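Local coordinates for endoglucanase (Clostridium thermocellum, PDB 2E4T), which hydrolyses internal beta-1,4-glucosidic linkages of cellulose, and probably xyloglucan, through its glycoside hydrolase family 44 catalytic module, at residues Glu305-Lys308 against Ala309-Gln312. Numbering follows the deposited sequence.
Sequences ETNK and ARLQ
The short helix 304-312 of the TIM-barrel module is a compact example of an i to i+3 side-chain pair, here between Asn307 and Arg310. Three regular i to i+4 bonds carry the backbone: Ala309 N to Glu305 O, Arg310 N to Thr306 O (2.9 Å) and Leu311 N to Asn307 O. The next, from Gln312 N to Lys308 O, is weak at 3.3 Å, close to where the helix ends. On the buried side Arg310 sends CG opposite the backbone N (chi1 -178°), and a bend at chi3 turns the guanidinium back along the helix toward Asn307. Arg310 NH1 then donates to Asn307 OD1 over 2.9 Å; the oxygen lies in the guanidinium plane, but the donor is tilted 29° from the plane of the amide carbonyl. A water closes a small ring by donating to Asn307 OD1 and accepting from Arg310 NH2. Thr306 CG2 stands 3.9 Å from Arg310 NH2, a methyl beside the charged group. On another side of the helix, a second water donates to Lys308 O and accepts from Gln312 NE2, which also reaches Glu430 O. The buried guanidinium is gripped further by Tyr362 O at NE, Ile295 O at NH2 and Thr369 OG1 at NH1. Arg310 packs on Ala373 and Leu311 on Thr369 and Ile372 of helix 368-384, while Thr306 OG1, bonded to Gly290 O and Glu293, ties the helix to strands 289-290 and 293-294.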
# COMPACT_ATOMS: atom_id res chain seq x y z
N GLU A 305 -15.87 -6.03 21.16
CA GLU A 305 -16.62 -6.09 19.91
C GLU A 305 -15.91 -5.38 18.76
O GLU A 305 -15.93 -5.86 17.61
CB GLU A 305 -18.06 -5.59 20.10
CG GLU A 305 -18.91 -6.50 20.94
CD GLU A 305 -19.25 -7.77 20.16
OE1 GLU A 305 -19.57 -7.67 18.95
OE2 GLU A 305 -19.15 -8.86 20.75
N THR A 306 -15.25 -4.27 19.05
CA THR A 306 -14.43 -3.64 17.99
C THR A 306 -13.29 -4.57 17.58
O THR A 306 -12.98 -4.71 16.39
CB THR A 306 -13.87 -2.28 18.41
OG1 THR A 306 -14.88 -1.49 19.05
CG2 THR A 306 -13.27 -1.53 17.24
N ASN A 307 -12.62 -5.15 18.59
CA ASN A 307 -11.50 -6.05 18.28
C ASN A 307 -11.97 -7.25 17.44
O ASN A 307 -11.25 -7.67 16.49
CB ASN A 307 -10.87 -6.53 19.56
CG ASN A 307 -10.26 -5.41 20.39
OD1 ASN A 307 -9.93 -4.32 19.85
ND2 ASN A 307 -10.04 -5.68 21.68
N LYS A 308 -13.15 -7.80 17.77
CA LYS A 308 -13.68 -8.93 16.99
C LYS A 308 -13.98 -8.48 15.56
O LYS A 308 -13.73 -9.23 14.61
CB LYS A 308 -14.90 -9.52 17.68
CG LYS A 308 -14.53 -10.30 18.91
CD LYS A 308 -15.76 -10.82 19.64
CE LYS A 308 -15.32 -11.73 20.81
NZ LYS A 308 -16.51 -12.14 21.59
N ALA A 309 -14.55 -7.27 15.38
CA ALA A 309 -14.83 -6.79 14.04
C ALA A 309 -13.53 -6.57 13.27
O ALA A 309 -13.48 -6.78 12.05
CB ALA A 309 -15.63 -5.48 14.10
N ARG A 310 -12.46 -6.12 13.95
CA ARG A 310 -11.17 -5.94 13.28
C ARG A 310 -10.67 -7.26 12.69
O ARG A 310 -10.12 -7.31 11.59
CB ARG A 310 -10.14 -5.34 14.26
CG ARG A 310 -8.80 -5.09 13.61
CD ARG A 310 -7.80 -4.40 14.54
NE ARG A 310 -8.31 -3.15 15.03
CZ ARG A 310 -8.82 -2.94 16.26
NH1 ARG A 310 -8.74 -3.89 17.22
NH2 ARG A 310 -9.43 -1.78 16.55
N LEU A 311 -10.85 -8.36 13.47
CA LEU A 311 -10.41 -9.66 12.99
C LEU A 311 -11.14 -10.10 11.74
O LEU A 311 -10.54 -10.80 10.90
CB LEU A 311 -10.60 -10.72 14.09
CG LEU A 311 -9.68 -10.57 15.29
CD1 LEU A 311 -10.16 -11.52 16.41
CD2 LEU A 311 -8.23 -10.83 14.94
N GLN A 312 -12.43 -9.75 11.59
CA GLN A 312 -13.19 -10.17 10.43
C GLN A 312 -13.08 -9.20 9.24
O GLN A 312 -13.33 -9.61 8.10
CB GLN A 312 -14.68 -10.35 10.78
CG GLN A 312 -14.90 -11.37 11.90
CD GLN A 312 -14.31 -12.74 11.59
OE1 GLN A 312 -14.25 -13.21 10.45
NE2 GLN A 312 -13.84 -13.41 12.64
O HOH W 1 -10.56 -1.77 19.22
O HOH W 2 -14.02 -12.03 15.23